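Local structure of ribulose-bisphosphate carboxylase (Alicyclobacillus acidocaldarius subsp. acidocaldarius, 4NAS) at residues 160-165 with 195-200; 33-38 with 80-86; 298-304 with 332-338; 218-224 with 246-250; 117-121 with 327-331. The protein belongs to the ribulose-bisphosphate carboxylase large-chain family, joining an N-terminal alpha/beta domain to a TIM-barrel catalytic domain, and forms an assembly of two chains. All blocks are in the same frame, centred on the assembly; numbering follows the deposited sequence.

Contact 1: 160-165 with 195-200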
# COMPACT_ATOMS: atom_id res chain seq x y z
N LEU B 160 24.05 -21.81 -2.40
CA LEU B 160 23.63 -20.58 -3.05
C LEU B 160 24.70 -20.11 -4.04
O LEU B 160 24.41 -19.74 -5.18
CB LEU B 160 23.35 -19.51 -2.00
CG LEU B 160 22.04 -19.69 -1.23
CD1 LEU B 160 21.95 -18.67 -0.10
CD2 LEU B 160 20.86 -19.55 -2.20
N VAL B 161 25.96 -20.16 -3.60
CA VAL B 161 27.07 -19.66 -4.40
C VAL B 161 27.19 -20.41 -5.71
O VAL B 161 27.39 -19.81 -6.78
CB VAL B 161 28.39 -19.71 -3.60
CG1 VAL B 161 29.61 -19.82 -4.53
CG2 VAL B 161 28.50 -18.51 -2.66
N GLU B 162 27.05 -21.73 -5.63
CA GLU B 162 27.11 -22.59 -6.80
C GLU B 162 26.00 -22.25 -7.77
O GLU B 162 26.20 -22.24 -8.99
CB GLU B 162 27.03 -24.06 -6.40
CG GLU B 162 26.82 -24.99 -7.57
N ALA B 163 24.81 -21.98 -7.22
CA ALA B 163 23.64 -21.64 -8.01
C ALA B 163 23.89 -20.29 -8.68
O ALA B 163 23.45 -20.06 -9.80
CB ALA B 163 22.40 -21.59 -7.13
N PHE B 164 24.59 -19.41 -7.98
CA PHE B 164 24.91 -18.11 -8.55
C PHE B 164 25.88 -18.31 -9.70
O PHE B 164 25.74 -17.70 -10.76
CB PHE B 164 25.49 -17.16 -7.50
CG PHE B 164 25.99 -15.86 -8.08
CD1 PHE B 164 25.12 -14.83 -8.35
CD2 PHE B 164 27.34 -15.70 -8.39
CE1 PHE B 164 25.57 -13.64 -8.90
CE2 PHE B 164 27.80 -14.52 -8.95
CZ PHE B 164 26.91 -13.49 -9.20
N GLY B 165 26.85 -19.20 -9.48
CA GLY B 165 27.89 -19.46 -10.46
C GLY B 165 27.35 -20.02 -11.76
O GLY B 165 27.76 -19.58 -12.84
N ALA B 195 30.07 -12.89 -1.05
CA ALA B 195 30.39 -14.19 -1.63
C ALA B 195 30.17 -14.25 -3.14
O ALA B 195 31.02 -14.78 -3.87
CB ALA B 195 29.60 -15.29 -0.94
N TYR B 196 29.04 -13.73 -3.60
CA TYR B 196 28.73 -13.75 -5.03
C TYR B 196 29.69 -12.84 -5.79
O TYR B 196 29.96 -13.06 -6.97
CB TYR B 196 27.27 -13.32 -5.31
CG TYR B 196 26.18 -14.17 -4.68
CD1 TYR B 196 26.48 -15.24 -3.82
CD2 TYR B 196 24.84 -13.91 -4.94
CE1 TYR B 196 25.47 -15.99 -3.25
CE2 TYR B 196 23.84 -14.65 -4.38
CZ TYR B 196 24.15 -15.69 -3.53
OH TYR B 196 23.13 -16.41 -2.99
N ALA B 197 30.19 -11.81 -5.12
CA ALA B 197 31.22 -10.95 -5.69
C ALA B 197 32.46 -11.76 -6.08
O ALA B 197 32.95 -11.66 -7.21
CB ALA B 197 31.60 -9.85 -4.71
N ALA B 198 32.96 -12.57 -5.16
CA ALA B 198 34.16 -13.36 -5.43
C ALA B 198 33.93 -14.37 -6.56
O ALA B 198 34.77 -14.51 -7.45
CB ALA B 198 34.67 -14.05 -4.17
N LYS B 199 32.80 -15.08 -6.51
CA LYS B 199 32.49 -16.09 -7.51
C LYS B 199 32.42 -15.42 -8.87
O LYS B 199 32.97 -15.93 -9.85
CB LYS B 199 31.16 -16.77 -7.18
CG LYS B 199 30.82 -17.98 -8.03
CD LYS B 199 31.82 -19.15 -7.81
CE LYS B 199 31.25 -20.45 -8.38
NZ LYS B 199 32.32 -21.38 -8.89
N ALA B 200 31.75 -14.27 -8.92
CA ALA B 200 31.65 -13.48 -10.15
C ALA B 200 33.03 -13.15 -10.72
O ALA B 200 33.23 -13.19 -11.93
CB ALA B 200 30.84 -12.19 -9.92
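The carbonyl oxygen of Tyr196 has two neighbours: Ala200 N, which gives it the regular helical hydrogen bond, and the ring of Phe164, whose CE2 lies 3.3 Å from Tyr196 O. That ring forms an offset stack with the Tyr196 ring, the planes 20° apart. The overlap is reciprocal, because each ring covers the other's first side-chain carbon: Tyr196 CB sits 3.7 Å from the Phe164 ring centroid, almost exactly on the normal, and Phe164 CB does the same over the Tyr196 ring at 4.1 Å from its centroid. Phe164 reaches across because its CG is anti to the backbone N (chi1 173°), whereas the Tyr196 ring runs back along the facing helix until its OH lies 3.3 Å from Leu160 CB. Around the edges, aliphatic groups complete the fit. Ala200 CB lies in the plane of the Phe164 ring, and Val161 places CG2 3.8 Å from Ala195 CB and near the Tyr196 rim. Lys199 bends at chi2, bringing CD 4.0 Å from Val161 CG1 as the two side chains cross; Gly165, having no side chain, lets Lys199 CE come 4.1 Å from Gly165 CA. Beyond the pair, Phe164 touches Phe149 and Val175. The two helices cross at -42° with their directions roughly parallel, the arrangement expected of successive helices in the outer layer of a TIM barrel.

Contact 2: 33-38 with 80-86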
# COMPACT_ATOMS: atom_id res chain seq x y z
N ILE B 33 -16.51 16.15 -3.87
CA ILE B 33 -15.12 15.71 -3.93
C ILE B 33 -14.15 16.89 -4.02
O ILE B 33 -13.20 16.98 -3.23
CB ILE B 33 -14.88 14.75 -5.12
CG1 ILE B 33 -15.69 13.46 -4.93
CG2 ILE B 33 -13.38 14.42 -5.28
CD1 ILE B 33 -15.77 12.62 -6.19
N ALA B 34 -14.40 17.81 -4.96
CA ALA B 34 -13.48 18.92 -5.20
C ALA B 34 -13.30 19.84 -3.98
O ALA B 34 -12.21 20.34 -3.72
CB ALA B 34 -13.93 19.72 -6.41
N VAL B 35 -14.39 20.05 -3.25
CA VAL B 35 -14.37 20.89 -2.05
C VAL B 35 -13.93 20.11 -0.81
O VAL B 35 -13.06 20.55 -0.06
CB VAL B 35 -15.74 21.56 -1.83
CG1 VAL B 35 -15.85 22.24 -0.45
CG2 VAL B 35 -16.02 22.54 -2.97
N GLY B 36 -14.51 18.93 -0.60
CA GLY B 36 -14.26 18.14 0.59
C GLY B 36 -12.84 17.60 0.74
O GLY B 36 -12.36 17.40 1.85
N LEU B 37 -12.18 17.32 -0.38
CA LEU B 37 -10.82 16.78 -0.35
C LEU B 37 -9.75 17.86 -0.50
O LEU B 37 -8.58 17.55 -0.70
CB LEU B 37 -10.63 15.72 -1.44
CG LEU B 37 -11.56 14.52 -1.31
CD1 LEU B 37 -11.26 13.51 -2.41
CD2 LEU B 37 -11.43 13.89 0.08
N THR B 38 -10.14 19.12 -0.41
CA THR B 38 -9.17 20.20 -0.45
C THR B 38 -9.29 21.12 0.76
O THR B 38 -8.47 21.04 1.68
CB THR B 38 -9.27 20.99 -1.77
OG1 THR B 38 -10.60 21.50 -1.93
CG2 THR B 38 -8.93 20.07 -2.95
N ILE B 80 -10.90 15.81 -11.42
CA ILE B 80 -10.84 16.76 -10.30
C ILE B 80 -9.44 17.39 -10.20
O ILE B 80 -8.43 16.68 -10.28
CB ILE B 80 -11.18 16.08 -8.95
CG1 ILE B 80 -12.55 15.38 -9.00
CG2 ILE B 80 -11.14 17.08 -7.80
CD1 ILE B 80 -13.73 16.34 -9.28
N ALA B 81 -9.38 18.72 -10.05
CA ALA B 81 -8.11 19.42 -9.86
C ALA B 81 -7.84 19.72 -8.38
O ALA B 81 -8.65 20.39 -7.73
CB ALA B 81 -8.08 20.70 -10.68
N TYR B 82 -6.72 19.22 -7.87
CA TYR B 82 -6.29 19.43 -6.48
C TYR B 82 -5.07 20.35 -6.44
O TYR B 82 -3.99 19.96 -6.88
CB TYR B 82 -5.89 18.10 -5.83
CG TYR B 82 -6.99 17.08 -5.78
CD1 TYR B 82 -7.22 16.23 -6.88
CD2 TYR B 82 -7.81 16.94 -4.67
CE1 TYR B 82 -8.22 15.30 -6.86
CE2 TYR B 82 -8.82 15.98 -4.65
CZ TYR B 82 -9.02 15.17 -5.75
OH TYR B 82 -10.00 14.22 -5.78
N PRO B 83 -5.25 21.56 -5.90
CA PRO B 83 -4.17 22.56 -5.89
C PRO B 83 -2.93 21.98 -5.24
O PRO B 83 -3.05 21.32 -4.20
CB PRO B 83 -4.75 23.67 -5.00
CG PRO B 83 -6.22 23.55 -5.15
CD PRO B 83 -6.49 22.06 -5.30
N VAL B 84 -1.77 22.20 -5.83
CA VAL B 84 -0.54 21.57 -5.35
C VAL B 84 -0.11 22.13 -3.99
O VAL B 84 0.63 21.49 -3.24
CB VAL B 84 0.59 21.76 -6.40
CG1 VAL B 84 1.96 21.30 -5.86
CG2 VAL B 84 0.24 21.00 -7.65
N ALA B 85 -0.61 23.32 -3.67
CA ALA B 85 -0.26 23.97 -2.42
C ALA B 85 -0.75 23.22 -1.20
O ALA B 85 -0.31 23.52 -0.10
CB ALA B 85 -0.78 25.40 -2.40
N ASN B 86 -1.66 22.26 -1.38
CA ASN B 86 -2.14 21.48 -0.25
C ASN B 86 -1.31 20.23 0.02
O ASN B 86 -1.54 19.53 1.02
CB ASN B 86 -3.61 21.07 -0.44
CG ASN B 86 -4.50 22.24 -0.63
OD1 ASN B 86 -4.16 23.36 -0.23
ND2 ASN B 86 -5.64 22.02 -1.27
O HOH W 1 -6.18 18.75 -0.69
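Tyr82 carries much of this contact, its ring reaching from the strand to the end of helix 26-36. Ile33 CG2 comes 3.4 Å from Tyr82 OH, Leu37 CB meets the ring edge in its plane at 3.7 Å from CE2, and Thr38 CG2 lies 3.7 Å from Tyr82 CD2. The strand supplies a further neighbour: Ile80 CG2 lies over one ring face, displaced toward the rim, while it also touches Ala34, whose small side chain suits this close approach of helix and strand. The side chains of Ile33 and Ile80 cross at about a right angle, CG2 of the first meeting CG1 of the second.

In the next shell, Thr38 OG1 occupies the position between its own N and carbonyl carbon (chi1 57°) and donates to Ala34 O, 2.7 Å away in the carbonyl plane, an orientation that turns the methyl CG2 toward Tyr82 and Pro83. The same OG1 is hydrogen-bonded to Gly58 N. Farther out, a water donates to Leu37 O and is weakly held by Asn86 ND2, whose OD1 pairs with His56; Asn86 also packs on Ala153 of the second subunit. Helix end and strand thus meet through carbon, without a direct hydrogen bond, while Thr38 and Asn86 find their polar partners at the margin.

Contact 3: 298-304 with 332-338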
# COMPACT_ATOMS: atom_id res chain seq x y z
N ASP B 298 15.39 2.33 -10.89
CA ASP B 298 16.21 2.46 -12.08
C ASP B 298 15.83 1.39 -13.10
O ASP B 298 16.07 1.54 -14.30
CB ASP B 298 17.68 2.36 -11.73
CG ASP B 298 18.12 3.45 -10.79
OD1 ASP B 298 18.28 4.58 -11.26
OD2 ASP B 298 18.28 3.17 -9.58
N ILE B 299 15.26 0.30 -12.60
CA ILE B 299 14.77 -0.78 -13.43
C ILE B 299 13.41 -1.15 -12.89
O ILE B 299 13.23 -1.32 -11.67
CB ILE B 299 15.68 -2.04 -13.35
CG1 ILE B 299 17.11 -1.68 -13.76
CG2 ILE B 299 15.14 -3.13 -14.28
CD1 ILE B 299 18.12 -2.75 -13.42
N GLY B 300 12.44 -1.28 -13.79
CA GLY B 300 11.09 -1.58 -13.35
C GLY B 300 10.59 -2.89 -13.95
O GLY B 300 10.55 -3.04 -15.17
N ILE B 301 10.21 -3.82 -13.08
CA ILE B 301 9.70 -5.13 -13.46
C ILE B 301 8.17 -5.05 -13.47
O ILE B 301 7.58 -4.52 -12.53
CB ILE B 301 10.12 -6.19 -12.41
CG1 ILE B 301 11.65 -6.31 -12.33
CG2 ILE B 301 9.40 -7.54 -12.66
CD1 ILE B 301 12.14 -7.18 -11.17
N PHE B 302 7.53 -5.53 -14.53
CA PHE B 302 6.07 -5.48 -14.65
C PHE B 302 5.64 -6.66 -15.53
O PHE B 302 6.48 -7.21 -16.27
CB PHE B 302 5.60 -4.12 -15.24
CG PHE B 302 6.24 -3.77 -16.56
CD1 PHE B 302 7.46 -3.10 -16.60
CD2 PHE B 302 5.65 -4.14 -17.77
CE1 PHE B 302 8.06 -2.79 -17.81
CE2 PHE B 302 6.26 -3.84 -19.00
CZ PHE B 302 7.47 -3.17 -19.02
N PRO B 303 4.37 -7.12 -15.43
CA PRO B 303 3.94 -8.28 -16.23
C PRO B 303 3.99 -7.99 -17.72
O PRO B 303 3.50 -6.92 -18.11
CB PRO B 303 2.48 -8.48 -15.78
CG PRO B 303 2.43 -7.94 -14.42
CD PRO B 303 3.40 -6.80 -14.37
N SER B 304 4.59 -8.88 -18.52
CA SER B 304 4.69 -8.68 -19.98
C SER B 304 3.36 -8.98 -20.67
O SER B 304 2.46 -9.57 -20.07
CB SER B 304 5.73 -9.60 -20.61
OG SER B 304 5.23 -10.94 -20.72
N VAL B 332 13.62 5.06 -17.08
CA VAL B 332 13.75 3.82 -16.34
C VAL B 332 13.82 2.67 -17.34
O VAL B 332 13.18 2.73 -18.38
CB VAL B 332 12.52 3.60 -15.44
CG1 VAL B 332 12.63 2.28 -14.66
CG2 VAL B 332 12.36 4.80 -14.50
N LEU B 333 14.61 1.64 -17.03
CA LEU B 333 14.69 0.45 -17.86
C LEU B 333 13.51 -0.47 -17.57
O LEU B 333 13.29 -0.84 -16.43
CB LEU B 333 15.99 -0.32 -17.58
CG LEU B 333 17.29 0.10 -18.26
CD1 LEU B 333 18.49 -0.51 -17.52
CD2 LEU B 333 17.28 -0.37 -19.72
N PRO B 334 12.74 -0.82 -18.60
CA PRO B 334 11.66 -1.80 -18.40
C PRO B 334 12.18 -3.24 -18.39
O PRO B 334 13.03 -3.65 -19.22
CB PRO B 334 10.75 -1.57 -19.61
CG PRO B 334 11.64 -0.97 -20.64
CD PRO B 334 12.70 -0.20 -19.93
N ALA B 335 11.67 -4.02 -17.44
CA ALA B 335 12.03 -5.42 -17.33
C ALA B 335 10.76 -6.29 -17.32
O ALA B 335 10.32 -6.76 -16.26
CB ALA B 335 12.84 -5.64 -16.07
N PRO B 336 10.13 -6.45 -18.50
CA PRO B 336 8.85 -7.15 -18.54
C PRO B 336 9.04 -8.64 -18.25
O PRO B 336 10.03 -9.25 -18.69
CB PRO B 336 8.35 -6.88 -19.97
CG PRO B 336 9.59 -6.57 -20.76
CD PRO B 336 10.54 -5.93 -19.81
N SER B 337 8.12 -9.20 -17.48
CA SER B 337 8.29 -10.52 -16.92
C SER B 337 7.24 -11.49 -17.50
O SER B 337 6.17 -11.05 -17.95
CB SER B 337 8.18 -10.47 -15.39
OG SER B 337 6.87 -10.10 -14.95
N ALA B 338 7.58 -12.78 -17.46
CA ALA B 338 6.74 -13.89 -17.96
C ALA B 338 6.73 -14.10 -19.48
O ALA B 338 6.56 -13.16 -20.25
CB ALA B 338 5.32 -13.84 -17.39
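Phe302 fits against the ridge made by Pro334 and Pro336. Its CE1 meets Pro334 CB at 3.5 Å, with that carbon in the ring plane, while Pro336 CA lies over one ring face and Pro336 CB is 3.8 Å from CE2. The ring reaches this place because CG stands between its backbone N and carbonyl carbon (chi1 55°). Prolines suit the ridge: their rings are compact bumps, and the N-H they lack would not have pointed at strand 299-303.

On the opposite sheet face the relief reverses. Ala335 CB is a small knob between Ile299, whose CG2 is 3.8 Å away, and Ile301, whose CG1 is 4.0 Å away; Leu333 lies alongside Ile299, pointing the same way.

The backbones knit these shapes together: Leu333 O accepts from Gly300 N, and Gly300 O from Ala335 N at 2.7 Å. Val332 CG1 settles 3.7 Å from Gly300 N. Near the end, Ser304 OG donates to Ala338 O at 2.6 Å. Phe302 also packs on Leu319 and Pro334 on Leu320, both from the connecting helix 313-324. This is the beta-alpha-beta crossover between adjacent parallel strands of the TIM barrel.

Contact 4: 218-224 with 246-250. With FMT (formic acid), chain F.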
# COMPACT_ATOMS: atom_id res chain seq x y z
N THR B 218 15.79 -5.95 2.76
CA THR B 218 14.80 -6.47 3.71
C THR B 218 15.11 -6.06 5.14
O THR B 218 16.21 -5.59 5.45
CB THR B 218 14.77 -8.01 3.69
OG1 THR B 218 16.01 -8.52 4.17
CG2 THR B 218 14.54 -8.52 2.29
N GLY B 219 14.14 -6.31 6.02
CA GLY B 219 14.24 -5.93 7.42
C GLY B 219 13.35 -4.74 7.74
O GLY B 219 12.63 -4.23 6.89
N PRO B 220 13.41 -4.27 8.99
CA PRO B 220 12.62 -3.17 9.54
C PRO B 220 12.91 -1.84 8.86
O PRO B 220 14.06 -1.58 8.51
CB PRO B 220 13.09 -3.10 11.00
CG PRO B 220 13.74 -4.41 11.27
CD PRO B 220 14.34 -4.84 9.99
N VAL B 221 11.88 -1.00 8.71
CA VAL B 221 12.04 0.27 8.02
C VAL B 221 13.16 1.14 8.61
O VAL B 221 13.99 1.66 7.86
CB VAL B 221 10.70 1.05 7.92
CG1 VAL B 221 10.93 2.52 7.66
CG2 VAL B 221 9.81 0.44 6.81
N HIS B 222 13.24 1.24 9.94
CA HIS B 222 14.19 2.14 10.60
C HIS B 222 15.67 1.84 10.34
O HIS B 222 16.54 2.67 10.60
CB HIS B 222 13.93 2.19 12.11
CG HIS B 222 14.24 0.91 12.82
ND1 HIS B 222 15.52 0.56 13.18
CD2 HIS B 222 13.44 -0.10 13.22
CE1 HIS B 222 15.49 -0.62 13.79
NE2 HIS B 222 14.24 -1.04 13.82
N SER B 223 15.96 0.65 9.84
CA SER B 223 17.36 0.31 9.59
C SER B 223 17.57 0.03 8.10
O SER B 223 18.66 -0.32 7.66
CB SER B 223 17.79 -0.88 10.45
OG SER B 223 17.16 -2.07 10.04
N LEU B 224 16.51 0.23 7.32
CA LEU B 224 16.53 -0.03 5.89
C LEU B 224 17.55 0.82 5.12
O LEU B 224 18.27 0.31 4.26
CB LEU B 224 15.13 0.18 5.30
CG LEU B 224 14.81 -0.60 4.03
CD1 LEU B 224 14.96 -2.09 4.28
CD2 LEU B 224 13.39 -0.29 3.57
N TYR B 246 6.59 -2.01 0.88
CA TYR B 246 7.25 -1.12 1.84
C TYR B 246 6.62 0.27 1.85
O TYR B 246 6.59 0.93 2.88
CB TYR B 246 8.73 -1.00 1.53
CG TYR B 246 9.57 -2.01 2.26
CD1 TYR B 246 9.69 -1.96 3.65
CD2 TYR B 246 10.28 -2.99 1.57
CE1 TYR B 246 10.47 -2.87 4.33
CE2 TYR B 246 11.08 -3.92 2.26
CZ TYR B 246 11.16 -3.84 3.63
OH TYR B 246 11.96 -4.72 4.33
N GLY B 247 6.11 0.69 0.69
CA GLY B 247 5.57 2.03 0.54
C GLY B 247 6.45 2.93 -0.29
O GLY B 247 7.67 2.87 -0.17
N TYR B 248 5.86 3.83 -1.08
CA TYR B 248 6.66 4.61 -2.02
C TYR B 248 7.59 5.62 -1.36
O TYR B 248 8.69 5.89 -1.86
CB TYR B 248 5.80 5.30 -3.09
CG TYR B 248 5.05 4.38 -4.04
CD1 TYR B 248 5.64 3.95 -5.23
CD2 TYR B 248 3.76 3.98 -3.77
CE1 TYR B 248 4.97 3.11 -6.10
CE2 TYR B 248 3.07 3.13 -4.63
CZ TYR B 248 3.68 2.72 -5.81
OH TYR B 248 2.99 1.89 -6.67
N ASP B 249 7.13 6.20 -0.25
CA ASP B 249 7.94 7.17 0.47
C ASP B 249 9.17 6.54 1.07
O ASP B 249 10.20 7.20 1.17
CB ASP B 249 7.15 7.88 1.56
CG ASP B 249 6.21 8.93 1.00
OD1 ASP B 249 6.66 9.72 0.15
OD2 ASP B 249 5.03 8.92 1.39
N VAL B 250 9.04 5.29 1.52
CA VAL B 250 10.16 4.53 2.04
C VAL B 250 11.23 4.41 0.97
O VAL B 250 12.40 4.74 1.21
CB VAL B 250 9.77 3.09 2.47
CG1 VAL B 250 11.00 2.21 2.54
CG2 VAL B 250 9.10 3.09 3.82
C FMT F . 9.34 -3.06 10.74
O1 FMT F . 8.26 -3.59 11.08
O2 FMT F . 9.57 -1.85 10.53
O HOH W 2 11.39 -7.20 4.79
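Two links join the hydroxyl of Tyr246 to one residue, Gly219, the first direct and the second through water. Directly, Tyr246 OH donates to Gly219 O at 2.7 Å, lying in the carbonyl plane on a lone pair. In addition, a water donates to Tyr246 OH at 2.6 Å and accepts the N-H of Gly219, so both backbone polar groups of that residue are engaged. Glycine suits the turn because its phi of 107° would press a side chain against the preceding carbonyl oxygen.

The ring is held on its flank as well. Leu224 CD2 lies over one face, offset toward the rim, in a CH-pi contact 4.1 Å from the centroid, while Val221 CG2 approaches the edge at CD1. Both segments follow strands of the TIM barrel, 214-216 and 238-242, and each leads into an outer helix, 221-233 and 248-256.

Val250 meets these residues with both of its methyls. Its CG1 touches Leu224 CD2 at 3.6 Å, the two side chains crossing at about a right angle, and its CG2 faces Val221 CG2 tip to tip at 4.1 Å. Branched aliphatic residues suit the apolar surface that Val221, Leu224 and Val250 share. Val250 also packs on Val250 of the second subunit, and Val221 on Asp253 of the second subunit. At the start of the helix, Val221 N donates to O2 of a formic acid molecule at 3.1 Å, a bound group probably left from crystallisation.

Contact 5: 117-121 with 327-331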
# COMPACT_ATOMS: atom_id res chain seq x y z
N ASP B 117 4.71 20.30 -13.05
CA ASP B 117 6.15 20.24 -12.94
C ASP B 117 6.65 20.49 -11.52
O ASP B 117 7.55 19.80 -11.05
CB ASP B 117 6.80 21.22 -13.92
CG ASP B 117 8.30 21.01 -14.05
OD1 ASP B 117 8.73 19.91 -14.51
OD2 ASP B 117 9.04 21.94 -13.67
N GLU B 118 6.07 21.48 -10.84
CA GLU B 118 6.52 21.84 -9.50
C GLU B 118 6.46 20.65 -8.54
O GLU B 118 7.36 20.44 -7.72
CB GLU B 118 5.68 23.00 -8.94
CG GLU B 118 6.05 24.36 -9.50
CD GLU B 118 4.95 25.39 -9.32
OE1 GLU B 118 5.27 26.60 -9.33
OE2 GLU B 118 3.77 24.98 -9.19
N LEU B 119 5.41 19.84 -8.67
CA LEU B 119 5.25 18.66 -7.82
C LEU B 119 6.15 17.47 -8.22
O LEU B 119 6.73 16.81 -7.36
CB LEU B 119 3.78 18.22 -7.77
CG LEU B 119 3.53 16.97 -6.91
CD1 LEU B 119 3.84 17.21 -5.43
CD2 LEU B 119 2.11 16.43 -7.10
N VAL B 120 6.23 17.19 -9.52
CA VAL B 120 7.14 16.16 -10.03
C VAL B 120 8.55 16.42 -9.51
O VAL B 120 9.20 15.51 -9.03
CB VAL B 120 7.14 16.14 -11.58
CG1 VAL B 120 8.18 15.14 -12.11
CG2 VAL B 120 5.75 15.79 -12.10
N ARG B 121 8.99 17.67 -9.52
CA ARG B 121 10.37 17.96 -9.07
C ARG B 121 10.65 17.82 -7.57
O ARG B 121 11.80 17.87 -7.15
CB ARG B 121 10.86 19.31 -9.61
CG ARG B 121 11.08 19.30 -11.11
CD ARG B 121 11.43 20.70 -11.62
NE ARG B 121 11.63 20.72 -13.06
CZ ARG B 121 12.82 20.73 -13.66
NH1 ARG B 121 12.91 20.77 -14.98
NH2 ARG B 121 13.93 20.70 -12.93
N GLY B 327 11.30 14.29 -19.38
CA GLY B 327 10.93 15.06 -18.22
C GLY B 327 12.16 15.47 -17.44
O GLY B 327 13.26 15.45 -17.96
N PRO B 328 11.97 15.82 -16.17
CA PRO B 328 13.03 16.23 -15.25
C PRO B 328 13.76 15.06 -14.63
O PRO B 328 14.85 15.25 -14.10
CB PRO B 328 12.27 16.98 -14.15
CG PRO B 328 10.87 17.11 -14.64
CD PRO B 328 10.64 16.00 -15.57
N HIS B 329 13.15 13.88 -14.63
CA HIS B 329 13.82 12.71 -14.07
C HIS B 329 14.39 11.84 -15.19
O HIS B 329 13.93 11.92 -16.33
CB HIS B 329 12.85 11.91 -13.19
CG HIS B 329 12.22 12.72 -12.11
ND1 HIS B 329 12.95 13.55 -11.29
CD2 HIS B 329 10.92 12.86 -11.73
CE1 HIS B 329 12.14 14.16 -10.44
NE2 HIS B 329 10.90 13.77 -10.69
N LYS B 330 15.40 11.04 -14.85
CA LYS B 330 15.96 10.05 -15.76
C LYS B 330 14.92 8.98 -16.12
O LYS B 330 14.04 8.66 -15.32
CB LYS B 330 17.17 9.35 -15.10
CG LYS B 330 18.37 10.26 -14.74
CD LYS B 330 19.39 9.46 -13.95
CE LYS B 330 20.76 10.10 -13.93
NZ LYS B 330 20.74 11.34 -13.15
N PRO B 331 15.05 8.41 -17.33
CA PRO B 331 14.19 7.30 -17.78
C PRO B 331 14.57 5.98 -17.11
O PRO B 331 15.70 5.79 -16.64
CB PRO B 331 14.47 7.24 -19.28
CG PRO B 331 15.87 7.71 -19.39
CD PRO B 331 16.02 8.80 -18.37
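Arg121 lays the flat of its guanidinium over Pro328, whose CB sits 3.8 Å from Arg121 CZ, close to the centre of that face. An extended chain from CG to NE carries the group there, and Asp117, one helical turn earlier, helps orient it: Arg121 NE and Asp117 OD2 form a salt bridge at 2.9 Å, on the syn side of the carboxylate. The carboxylate meets the proline too, since Asp117 OD1 lies 3.5 Å from Pro328 CG. A proline ring suits this position well, offering a rigid hydrocarbon surface that a charged pair can lie against. Both charged residues also touch a crystal neighbour, so their exact poses may owe something to the lattice.

Deeper in the contact, His329 NE2 donates to Val120 O at 2.9 Å, with an N-H...O angle of 147°. The oxygen lies in the ring plane, but the donor stands above the carbonyl plane, 58° out of it, and is not on a lone pair. Val120 CG1 approaches the ring obliquely, 3.4 Å from His329 NE2, and itself reaches toward Pro328 CG. Val120 and His329 both pack on Leu294 of helix 284-295, and Arg293 of that helix bonds to His329 O and Lys330 O.

The bond requires that His329 NE2 carry a proton, and it occupies the carbonyl oxygen of Val120. One directed hydrogen bond, backed by apolar contacts, thus ties helix 117-120 to the loop before strand 333-337, while the salt bridge holds Arg121 and Asp117 together where they lie against Pro328.

In the fold
From the N terminus, contact 2 is the first to close, joining helix 26-36 to strand 73-83 within the N-terminal domain. Contact 5 opens next, at 117-121, and closes only at 327-331, joining helix 117-120 to the loop before strand 333-337 of the barrel; it touches contact 2 where Leu119 meets Val84. Inside its long loop nest contact 1, between two outer helices, and then contact 4, between two loops that lead into helices. Contact 3 crosses contact 5: its first strand lies within the loop and its second follows directly after 331. Contacts 2 and 4, and contact 3 at Pro303, touch the second subunit, although about 12 Å separates the nearest atoms of contacts 2 and 4.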